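Local structure of membrane-anchored mycosin mycp1 (Mycobacterium thermoresistibile, 4HVL) at residues 32-38 against 294-300; 76-80 against 111-117; 208-212 against 334-338; 29-33 against 289-293. The protein is a subtilisin-like serine protease of the mycobacterial cell membrane, an essential component of the ESX-1 (type VII) secretion system that probably cleaves proteins belonging to that pathway. One frame throughout, in Å; residues are numbered along the deposited sequence.

Contact 1 of 4, residues 32-38 against 294-300; sequences PTVYPDS and EPVNALQ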
loop_
_atom_site.group_PDB
_atom_site.type_symbol
_atom_site.label_atom_id
_atom_site.label_comp_id
_atom_site.label_asym_id
_atom_site.label_seq_id
_atom_site.Cartn_x
_atom_site.Cartn_y
_atom_site.Cartn_z
ATOM N N PRO A 32 3.224 13.808 12.410
ATOM C CA PRO A 32 3.611 14.497 11.199
ATOM C C PRO A 32 3.642 15.992 11.429
ATOM O O PRO A 32 3.089 16.487 12.433
ATOM C CB PRO A 32 2.478 14.148 10.236
ATOM C CG PRO A 32 1.302 14.038 11.122
ATOM C CD PRO A 32 1.822 13.357 12.357
ATOM N N THR A 33 4.218 16.708 10.470
ATOM C CA THR A 33 4.371 18.141 10.590
ATOM C C THR A 33 4.307 18.830 9.204
ATOM O O THR A 33 3.775 18.268 8.245
ATOM C CB THR A 33 5.624 18.487 11.462
ATOM O OG1 THR A 33 5.682 19.889 11.688
ATOM C CG2 THR A 33 6.967 18.001 10.848
ATOM N N VAL A 34 4.840 20.037 9.123
ATOM C CA VAL A 34 4.757 20.857 7.923
ATOM C C VAL A 34 6.077 21.561 7.690
ATOM O O VAL A 34 6.840 21.799 8.635
ATOM C CB VAL A 34 3.632 21.916 8.053
ATOM C CG1 VAL A 34 2.287 21.234 8.251
ATOM C CG2 VAL A 34 3.901 22.864 9.219
ATOM N N TYR A 35 6.368 21.861 6.426
ATOM C CA TYR A 35 7.484 22.735 6.095
ATOM C C TYR A 35 7.106 24.164 6.464
ATOM O O TYR A 35 5.953 24.591 6.251
ATOM C CB TYR A 35 7.847 22.642 4.608
ATOM C CG TYR A 35 8.705 21.447 4.283
ATOM C CD1 TYR A 35 10.066 21.446 4.574
ATOM C CD2 TYR A 35 8.154 20.302 3.705
ATOM C CE1 TYR A 35 10.861 20.354 4.274
ATOM C CE2 TYR A 35 8.949 19.195 3.415
ATOM C CZ TYR A 35 10.297 19.232 3.707
ATOM O OH TYR A 35 11.089 18.144 3.448
ATOM N N PRO A 36 8.071 24.920 7.021
ATOM C CA PRO A 36 7.809 26.314 7.318
ATOM C C PRO A 36 7.224 27.028 6.116
ATOM O O PRO A 36 7.658 26.779 5.012
ATOM C CB PRO A 36 9.202 26.853 7.651
ATOM C CG PRO A 36 9.875 25.685 8.298
ATOM C CD PRO A 36 9.423 24.522 7.453
ATOM N N ASP A 37 6.209 27.858 6.352
ATOM C CA ASP A 37 5.581 28.694 5.342
ATOM C C ASP A 37 4.871 27.942 4.207
ATOM O O ASP A 37 4.755 28.472 3.127
ATOM C CB ASP A 37 6.625 29.656 4.762
ATOM C CG ASP A 37 7.349 30.417 5.839
ATOM O OD1 ASP A 37 6.660 31.157 6.586
ATOM O OD2 ASP A 37 8.595 30.251 5.956
ATOM N N SER A 38 4.388 26.728 4.459
ATOM C CA SER A 38 3.572 26.002 3.481
ATOM C C SER A 38 2.168 26.602 3.431
ATOM O O SER A 38 1.603 26.959 4.459
ATOM C CB SER A 38 3.467 24.522 3.874
ATOM O OG SER A 38 4.734 23.874 3.846
ATOM N N GLU A 294 -5.559 17.764 10.129
ATOM C CA GLU A 294 -4.849 18.975 9.691
ATOM C C GLU A 294 -3.908 18.657 8.531
ATOM O O GLU A 294 -3.258 17.616 8.530
ATOM C CB GLU A 294 -4.046 19.575 10.879
ATOM C CG GLU A 294 -2.667 18.967 11.185
ATOM C CD GLU A 294 -2.646 17.584 11.856
ATOM O OE1 GLU A 294 -3.698 16.941 12.007
ATOM O OE2 GLU A 294 -1.543 17.124 12.267
ATOM N N PRO A 295 -3.802 19.562 7.548
ATOM C CA PRO A 295 -2.887 19.260 6.452
ATOM C C PRO A 295 -1.423 19.148 6.928
ATOM O O PRO A 295 -0.985 19.909 7.796
ATOM C CB PRO A 295 -3.068 20.430 5.476
ATOM C CG PRO A 295 -3.980 21.406 6.116
ATOM C CD PRO A 295 -4.470 20.873 7.415
ATOM N N VAL A 296 -0.713 18.156 6.389
ATOM C CA VAL A 296 0.692 17.965 6.665
ATOM C C VAL A 296 1.464 17.661 5.380
ATOM O O VAL A 296 0.904 17.109 4.423
ATOM C CB VAL A 296 0.934 16.807 7.659
ATOM C CG1 VAL A 296 0.495 17.200 9.060
ATOM C CG2 VAL A 296 0.258 15.506 7.189
ATOM N N ASN A 297 2.761 17.969 5.391
ATOM C CA ASN A 297 3.636 17.698 4.246
ATOM C C ASN A 297 5.112 17.464 4.595
ATOM O O ASN A 297 5.966 17.529 3.718
ATOM C CB ASN A 297 3.497 18.827 3.207
ATOM C CG ASN A 297 4.076 20.138 3.684
ATOM O OD1 ASN A 297 4.528 20.258 4.828
ATOM N ND2 ASN A 297 4.070 21.141 2.806
ATOM N N ALA A 298 5.396 17.174 5.873
ATOM C CA ALA A 298 6.743 16.926 6.342
ATOM C C ALA A 298 6.710 15.932 7.493
ATOM O O ALA A 298 5.714 15.831 8.219
ATOM C CB ALA A 298 7.385 18.220 6.816
ATOM N N LEU A 299 7.824 15.232 7.654
ATOM C CA LEU A 299 8.050 14.323 8.756
ATOM C C LEU A 299 9.385 14.636 9.401
ATOM O O LEU A 299 10.276 15.222 8.761
ATOM C CB LEU A 299 8.073 12.889 8.223
ATOM C CG LEU A 299 6.744 12.496 7.596
ATOM C CD1 LEU A 299 6.884 11.202 6.839
ATOM C CD2 LEU A 299 5.653 12.416 8.667
ATOM N N GLN A 300 9.540 14.241 10.668
ATOM C CA GLN A 300 10.802 14.459 11.352
ATOM C C GLN A 300 11.778 13.401 10.841
ATOM O O GLN A 300 11.491 12.221 10.903
ATOM C CB GLN A 300 10.644 14.358 12.879
ATOM C CG GLN A 300 9.613 15.300 13.500
ATOM C CD GLN A 300 9.978 16.765 13.356
ATOM O OE1 GLN A 300 11.094 17.105 12.973
ATOM N NE2 GLN A 300 9.036 17.641 13.678
#

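Contact 2 of 4, residues 76-80 against 111-117; sequences SPRVP and GRGAPTD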
loop_
_atom_site.group_PDB
_atom_site.type_symbol
_atom_site.label_atom_id
_atom_site.label_comp_id
_atom_site.label_asym_id
_atom_site.label_seq_id
_atom_site.Cartn_x
_atom_site.Cartn_y
_atom_site.Cartn_z
ATOM N N SER A 76 -10.046 11.018 13.183
ATOM C CA SER A 76 -10.559 12.372 13.315
ATOM C C SER A 76 -11.743 12.500 12.400
ATOM O O SER A 76 -11.968 11.611 11.558
ATOM C CB SER A 76 -9.492 13.395 12.908
ATOM O OG SER A 76 -9.209 13.324 11.507
ATOM N N PRO A 77 -12.492 13.618 12.514
ATOM C CA PRO A 77 -13.608 13.733 11.603
ATOM C C PRO A 77 -13.191 13.680 10.129
ATOM O O PRO A 77 -13.935 13.103 9.333
ATOM C CB PRO A 77 -14.259 15.076 11.988
ATOM C CG PRO A 77 -13.897 15.276 13.435
ATOM C CD PRO A 77 -12.536 14.617 13.600
ATOM N N ARG A 78 -12.022 14.227 9.766
ATOM C CA ARG A 78 -11.569 14.183 8.372
ATOM C C ARG A 78 -10.975 12.863 7.927
ATOM O O ARG A 78 -10.937 12.599 6.724
ATOM C CB ARG A 78 -10.596 15.313 8.061
ATOM C CG ARG A 78 -11.309 16.652 7.974
ATOM C CD ARG A 78 -10.351 17.752 7.595
ATOM N NE ARG A 78 -10.059 17.768 6.159
ATOM C CZ ARG A 78 -9.227 18.626 5.585
ATOM N NH1 ARG A 78 -8.598 19.546 6.322
ATOM N NH2 ARG A 78 -9.040 18.583 4.279
ATOM N N VAL A 79 -10.524 12.045 8.886
ATOM C CA VAL A 79 -10.037 10.682 8.610
ATOM C C VAL A 79 -10.753 9.757 9.601
ATOM O O VAL A 79 -10.168 9.354 10.597
ATOM C CB VAL A 79 -8.506 10.571 8.779
ATOM C CG1 VAL A 79 -7.978 9.265 8.181
ATOM C CG2 VAL A 79 -7.804 11.753 8.119
ATOM N N PRO A 80 -12.065 9.512 9.384
ATOM C CA PRO A 80 -12.906 8.849 10.388
ATOM C C PRO A 80 -12.756 7.332 10.390
ATOM O O PRO A 80 -13.723 6.599 10.169
ATOM C CB PRO A 80 -14.326 9.268 9.979
ATOM C CG PRO A 80 -14.238 9.410 8.505
ATOM C CD PRO A 80 -12.877 10.011 8.255
ATOM N N GLY A 111 -9.624 10.812 2.811
ATOM C CA GLY A 111 -9.692 12.020 3.610
ATOM C C GLY A 111 -10.799 12.949 3.146
ATOM O O GLY A 111 -10.975 13.164 1.951
ATOM N N ARG A 112 -11.551 13.487 4.090
ATOM C CA ARG A 112 -12.603 14.447 3.776
ATOM C C ARG A 112 -12.069 15.848 3.473
ATOM O O ARG A 112 -10.986 16.226 3.913
ATOM C CB ARG A 112 -13.609 14.516 4.933
ATOM C CG ARG A 112 -14.683 13.447 4.866
ATOM C CD ARG A 112 -14.112 12.060 5.025
ATOM N NE ARG A 112 -15.177 11.108 5.294
ATOM C CZ ARG A 112 -15.127 9.810 5.041
ATOM N NH1 ARG A 112 -14.032 9.237 4.540
ATOM N NH2 ARG A 112 -16.188 9.066 5.343
ATOM N N GLY A 113 -12.862 16.627 2.742
ATOM C CA GLY A 113 -12.508 18.017 2.421
ATOM C C GLY A 113 -12.755 18.958 3.592
ATOM O O GLY A 113 -13.343 18.567 4.606
ATOM N N ALA A 114 -12.261 20.185 3.457
ATOM C CA ALA A 114 -12.512 21.261 4.401
ATOM C C ALA A 114 -12.457 22.586 3.642
ATOM O O ALA A 114 -11.690 22.716 2.696
ATOM C CB ALA A 114 -11.449 21.271 5.475
ATOM N N PRO A 115 -13.253 23.585 4.067
ATOM C CA PRO A 115 -13.221 24.864 3.371
ATOM C C PRO A 115 -11.924 25.672 3.592
ATOM O O PRO A 115 -11.684 26.645 2.875
ATOM C CB PRO A 115 -14.449 25.608 3.943
ATOM C CG PRO A 115 -14.629 25.032 5.296
ATOM C CD PRO A 115 -14.134 23.611 5.249
ATOM N N THR A 116 -11.100 25.267 4.560
ATOM C CA THR A 116 -9.898 25.992 4.899
ATOM C C THR A 116 -8.642 25.495 4.201
ATOM O O THR A 116 -7.599 26.081 4.403
ATOM C CB THR A 116 -9.619 25.899 6.414
ATOM O OG1 THR A 116 -9.672 24.528 6.813
ATOM C CG2 THR A 116 -10.637 26.725 7.210
ATOM N N ASP A 117 -8.698 24.398 3.451
ATOM C CA ASP A 117 -7.534 23.972 2.669
ATOM C C ASP A 117 -7.952 23.287 1.376
ATOM O O ASP A 117 -9.136 23.025 1.166
ATOM C CB ASP A 117 -6.546 23.105 3.498
ATOM C CG ASP A 117 -7.121 21.747 3.931
ATOM O OD1 ASP A 117 -7.447 20.884 3.074
ATOM O OD2 ASP A 117 -7.235 21.529 5.161
#

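Contact 3 of 4, residues 208-212 against 334-338; sequences NAVVI and PAQVI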
loop_
_atom_site.group_PDB
_atom_site.type_symbol
_atom_site.label_atom_id
_atom_site.label_comp_id
_atom_site.label_asym_id
_atom_site.label_seq_id
_atom_site.Cartn_x
_atom_site.Cartn_y
_atom_site.Cartn_z
ATOM N N ASN A 208 -14.478 -11.286 -2.492
ATOM C CA ASN A 208 -14.817 -10.217 -3.452
ATOM C C ASN A 208 -14.095 -8.878 -3.204
ATOM O O ASN A 208 -14.687 -7.800 -3.389
ATOM C CB ASN A 208 -16.355 -10.001 -3.476
ATOM C CG ASN A 208 -16.797 -8.954 -4.495
ATOM O OD1 ASN A 208 -16.374 -8.994 -5.650
ATOM N ND2 ASN A 208 -17.661 -8.001 -4.066
ATOM N N ALA A 209 -12.834 -8.939 -2.779
ATOM C CA ALA A 209 -12.077 -7.730 -2.471
ATOM C C ALA A 209 -10.968 -7.486 -3.466
ATOM O O ALA A 209 -10.306 -8.408 -3.943
ATOM C CB ALA A 209 -11.502 -7.783 -1.064
ATOM N N VAL A 210 -10.779 -6.219 -3.775
ATOM C CA VAL A 210 -9.686 -5.786 -4.626
ATOM C C VAL A 210 -8.522 -5.596 -3.688
ATOM O O VAL A 210 -8.695 -4.929 -2.675
ATOM C CB VAL A 210 -9.993 -4.435 -5.273
ATOM C CG1 VAL A 210 -8.710 -3.790 -5.813
ATOM C CG2 VAL A 210 -11.030 -4.610 -6.366
ATOM N N VAL A 211 -7.364 -6.179 -4.002
ATOM C CA VAL A 211 -6.177 -5.994 -3.167
ATOM C C VAL A 211 -5.121 -5.187 -3.894
ATOM O O VAL A 211 -4.712 -5.555 -4.961
ATOM C CB VAL A 211 -5.560 -7.338 -2.707
ATOM C CG1 VAL A 211 -4.401 -7.072 -1.763
ATOM C CG2 VAL A 211 -6.609 -8.181 -1.990
ATOM N N ILE A 212 -4.671 -4.102 -3.281
ATOM C CA ILE A 212 -3.651 -3.219 -3.848
ATOM C C ILE A 212 -2.414 -3.284 -2.941
ATOM O O ILE A 212 -2.536 -3.213 -1.721
ATOM C CB ILE A 212 -4.137 -1.767 -3.916
ATOM C CG1 ILE A 212 -5.478 -1.633 -4.652
ATOM C CG2 ILE A 212 -3.091 -0.889 -4.562
ATOM C CD1 ILE A 212 -5.526 -2.128 -6.095
ATOM N N PRO A 334 -13.286 -8.017 -8.843
ATOM C CA PRO A 334 -11.979 -7.418 -8.575
ATOM C C PRO A 334 -11.016 -7.498 -9.776
ATOM O O PRO A 334 -10.270 -6.548 -10.025
ATOM C CB PRO A 334 -11.469 -8.236 -7.395
ATOM C CG PRO A 334 -12.711 -8.702 -6.723
ATOM C CD PRO A 334 -13.700 -8.960 -7.783
ATOM N N ALA A 335 -11.046 -8.598 -10.529
ATOM C CA ALA A 335 -10.196 -8.692 -11.736
ATOM C C ALA A 335 -10.523 -7.568 -12.721
ATOM O O ALA A 335 -9.635 -6.967 -13.306
ATOM C CB ALA A 335 -10.333 -10.048 -12.427
ATOM N N GLN A 336 -11.806 -7.305 -12.916
ATOM C CA GLN A 336 -12.231 -6.283 -13.861
ATOM C C GLN A 336 -11.892 -4.882 -13.338
ATOM O O GLN A 336 -11.572 -3.995 -14.125
ATOM C CB GLN A 336 -13.730 -6.400 -14.145
ATOM C CG GLN A 336 -14.123 -7.640 -14.941
ATOM C CD GLN A 336 -15.629 -7.857 -14.958
ATOM O OE1 GLN A 336 -16.313 -7.741 -13.928
ATOM N NE2 GLN A 336 -16.152 -8.147 -16.120
ATOM N N VAL A 337 -11.937 -4.675 -12.021
ATOM C CA VAL A 337 -11.571 -3.365 -11.475
ATOM C C VAL A 337 -10.118 -3.056 -11.803
ATOM O O VAL A 337 -9.798 -2.029 -12.390
ATOM C CB VAL A 337 -11.800 -3.274 -9.949
ATOM C CG1 VAL A 337 -11.282 -1.943 -9.402
ATOM C CG2 VAL A 337 -13.286 -3.411 -9.617
ATOM N N ILE A 338 -9.254 -3.977 -11.434
ATOM C CA ILE A 338 -7.828 -3.878 -11.665
ATOM C C ILE A 338 -7.514 -3.709 -13.130
ATOM O O ILE A 338 -6.661 -2.902 -13.482
ATOM C CB ILE A 338 -7.116 -5.160 -11.150
ATOM C CG1 ILE A 338 -6.662 -4.972 -9.721
ATOM C CG2 ILE A 338 -5.857 -5.499 -11.942
ATOM C CD1 ILE A 338 -7.687 -4.409 -8.805
#

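Contact 4 of 4, residues 29-33 against 289-293; sequences CAAPT and LGYGG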
loop_
_atom_site.group_PDB
_atom_site.type_symbol
_atom_site.label_atom_id
_atom_site.label_comp_id
_atom_site.label_asym_id
_atom_site.label_seq_id
_atom_site.Cartn_x
_atom_site.Cartn_y
_atom_site.Cartn_z
ATOM N N CYS A 29 5.750 8.084 20.369
ATOM C CA CYS A 29 5.164 8.133 19.037
ATOM C C CYS A 29 5.550 9.411 18.305
ATOM O O CYS A 29 5.634 10.484 18.891
ATOM C CB CYS A 29 3.647 8.021 19.141
ATOM S SG CYS A 29 3.137 6.430 19.857
ATOM N N ALA A 30 5.777 9.272 17.013
ATOM C CA ALA A 30 5.999 10.418 16.131
ATOM C C ALA A 30 4.677 11.072 15.774
ATOM O O ALA A 30 3.605 10.484 15.964
ATOM C CB ALA A 30 6.709 9.965 14.864
ATOM N N ALA A 31 4.764 12.305 15.275
ATOM C CA ALA A 31 3.618 13.011 14.690
ATOM C C ALA A 31 4.098 13.699 13.415
ATOM O O ALA A 31 5.256 14.088 13.327
ATOM C CB ALA A 31 3.075 14.024 15.655
ATOM N N PRO A 32 3.224 13.808 12.410
ATOM C CA PRO A 32 3.611 14.497 11.199
ATOM C C PRO A 32 3.642 15.992 11.429
ATOM O O PRO A 32 3.089 16.487 12.433
ATOM C CB PRO A 32 2.478 14.148 10.236
ATOM C CG PRO A 32 1.302 14.038 11.122
ATOM C CD PRO A 32 1.822 13.357 12.357
ATOM N N THR A 33 4.218 16.708 10.470
ATOM C CA THR A 33 4.371 18.141 10.590
ATOM C C THR A 33 4.307 18.830 9.204
ATOM O O THR A 33 3.775 18.268 8.245
ATOM C CB THR A 33 5.624 18.487 11.462
ATOM O OG1 THR A 33 5.682 19.889 11.688
ATOM C CG2 THR A 33 6.967 18.001 10.848
ATOM N N LEU A 289 -3.171 14.397 5.547
ATOM C CA LEU A 289 -3.690 14.875 6.826
ATOM C C LEU A 289 -3.100 14.116 8.003
ATOM O O LEU A 289 -2.780 12.926 7.910
ATOM C CB LEU A 289 -5.218 14.747 6.880
ATOM C CG LEU A 289 -6.031 15.386 5.735
ATOM C CD1 LEU A 289 -7.527 15.160 5.977
ATOM C CD2 LEU A 289 -5.700 16.860 5.604
ATOM N N GLY A 290 -2.969 14.820 9.119
ATOM C CA GLY A 290 -2.420 14.258 10.345
ATOM C C GLY A 290 -3.486 13.786 11.320
ATOM O O GLY A 290 -4.654 13.555 10.948
ATOM N N TYR A 291 -3.074 13.683 12.583
ATOM C CA TYR A 291 -3.874 13.078 13.631
ATOM C C TYR A 291 -5.112 13.894 14.007
ATOM O O TYR A 291 -6.001 13.378 14.672
ATOM C CB TYR A 291 -3.033 12.856 14.899
ATOM C CG TYR A 291 -1.760 12.027 14.728
ATOM C CD1 TYR A 291 -1.627 11.092 13.688
ATOM C CD2 TYR A 291 -0.702 12.148 15.635
ATOM C CE1 TYR A 291 -0.466 10.335 13.532
ATOM C CE2 TYR A 291 0.450 11.388 15.487
ATOM C CZ TYR A 291 0.572 10.491 14.424
ATOM O OH TYR A 291 1.706 9.715 14.294
ATOM N N GLY A 292 -5.151 15.164 13.618
ATOM C CA GLY A 292 -6.323 16.003 13.879
ATOM C C GLY A 292 -7.093 16.304 12.598
ATOM O O GLY A 292 -8.039 17.058 12.621
ATOM N N GLY A 293 -6.693 15.707 11.482
ATOM C CA GLY A 293 -7.274 16.055 10.187
ATOM C C GLY A 293 -6.712 17.332 9.598
ATOM O O GLY A 293 -7.299 17.899 8.663
#

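Contact 1 of 4, residues 32-38 against 294-300
Thr33 meets Asn297 and Ala298 through a single antiparallel bridge carrying a classic beta bulge. Thr33 N donates to Ala298 O at 2.8 Å, and the return bonds both end on Thr33 O, from Asn297 N at 3.0 Å and Ala298 N at 3.1 Å. The first lies in the carbonyl plane, whereas the second comes from above it, with an N-H...O angle of 140°. The Thr33 methyl CG2 leans across the bent chain of Gln300, 3.5 Å from NE2. Pro32 CB packs against Val296 CG1 at 3.8 Å and Leu299 CD2 at 3.9 Å. With Asn297 CG set between backbone N and carbonyl carbon (chi1 69°), the amide turns to the 32-38 loop: OD1 takes Tyr35 N on a lone pair at 2.9 Å, and ND2 gives a nearly straight bond to Ser38 OG at 3.0 Å. That hydroxyl donates in turn to Tyr35 O, so the amide is fixed against a type II turn. Ala298 CB lies over one face of the Tyr35 ring, toward its rim, in a CH-pi contact. Tyr35 and Thr33 pack on Leu305 of strand 305-307, Val296 pairs with Ala288 of strand 288-289, and Pro32 and Val296 rest on Leu104 of helix 102-110.

Contact 2 of 4, residues 76-80 against 111-117
The Arg78 guanidinium has Ala114 CB over the centre of one face, 3.4 Å above its plane, while its edges are taken up by the Arg112 carbonyl and the Asp117 carboxylate. Along the side edge, NE and NH2 both point to Arg112 O, at 2.9 and 3.1 Å respectively, and that oxygen lies almost exactly in the guanidinium plane. The far end makes a two-pronged salt bridge with Asp117. NH1 reaches OD2 at 2.7 Å and NH2 reaches OD1 at 3.0 Å, each oxygen using its syn lone pair, with the two flat groups only 19° from coplanar. A bend at chi3 (79°) in an otherwise extended outer chain swings the group into this position, and four N-H bonds then fix its rotation. The second guanidinium, of Arg112, has the Pro80 ring on one face, CG standing 3.6 Å from CZ. Its NH1 is turned to the carbonyls of Ala110 and Ala126. Between the two arginines the backbones join directly, Arg112 N donating to Arg78 O at 2.8 Å and 172°. Asp117, at the end of a type I turn, also accepts from Phe119 N, which steadies the carboxylate. This bidentate, end-on Arg-Asp salt bridge, combined with side-on binding of a main-chain carbonyl by the same arginine, ties together two surface loops of the subtilisin fold, the one leading into strand 82-86 and the one leaving helix 102-110.

Contact 3 of 4, residues 208-212 against 334-338
Strand 210-212 and helix 334-338 run at 45° to each other, their axes 8.5 Å apart at closest approach, and the backbones come nearest where Val210 CA lies 4.8 Å from Pro334 CA. No hydrogen bond joins them; the contact is made mainly by branched and cyclic carbon groups. The two methyls of Val210 meet different residues of the helix's first turn. CG1, anti to the backbone N (chi1 163°), points to Ile338, and CG2 settles between Pro334 and Val337, 3.8 Å from Pro334 CB and 3.9 Å from Val337 CB. Val210 and Ile338 lie alongside one another, pointing opposite ways, with Val210 CG1 against Ile338 CD1. Further along the strand, Ile212 CD1 meets the same Ile338 CD1 at 4.1 Å. This is the layered alpha/beta packing of the subtilisin fold, in which helices cover the faces of a parallel sheet; strand 210-214 lies between strands 176-179 and 256-261. Helix 311-328, which carries the predicted active-site Ser312 in its first turn, packs against both elements, touching Ile212 through Val318 and Val337 through Ile325. At the helix start the Pro334 ring is pressed on the strand's approach. Its CB lies 3.6 Å from Ala209 O, a buried carbonyl with no hydrogen-bond partner in the model, and its CD lies 3.4 Å from Asn208 OD1, the two side chains crossing nearly at a right angle.

Contact 4 of 4, residues 29-33 against 289-293
A single polar bond joins the two loops: Tyr291 OH donates to Ala30 O at 2.6 Å. The carbonyl oxygen sits at the edge of the phenol, near the ring plane, whereas the hydroxyl approaches from 41° above the plane of that carbonyl. Ala100 N gives the same hydroxyl a second, weak hydrogen bond. Apolar and CH-pi contacts make up the rest. Pro32 CD lies over one face of the Tyr291 ring, 3.9 Å from its centroid, in a CH-pi contact displaced toward the hydroxyl-bearing rim, with CZ 3.7 Å away. Ala31 CB touches CE2, also at 3.7 Å, so Ala30, Ala31 and Pro32 meet the hydroxyl end of the ring from different directions. Setting CG anti to the carbonyl carbon (chi1 -56°) sends the ring from its type I turn, Gly290 to Gly293, across to segment 29-33. At the first residue of the turn, Pro32 CG rests on Gly290 CA at 3.8 Å. Cys29, just ahead, is tied to Cys98 by a disulfide. The hydroxyl bond fixes where the ring's end lies, while proline over a face probably limits its turning, consistent with Tyr291 helping the Cys29-Cys98 disulfide to hold this N-terminal segment.

Overall arrangement
Contacts 1 and 4 are neighbours on one side of the molecule, their centres 9 Å apart, and share Pro32 and Thr33: together they lay the N-terminal segment 29-38 along the 289-300 hairpin. Contact 2 is nested within the chain loop they close, and it touches contact 1 where Pro295 CG packs 3.4 Å from Asp117 OD2. It also meets contact 4, with Arg78 beside Leu289 and Gly293. The predicted charge-relay residue His101, which binds zinc with Ser312, is about 6 Å from the Leu299 side chain and about 7 Å from that of Tyr291. Contact 3 stands apart across the chain's centre, 33 Å from contact 1 between centres, with Ile212 about 10 Å from Ser312 between side chains.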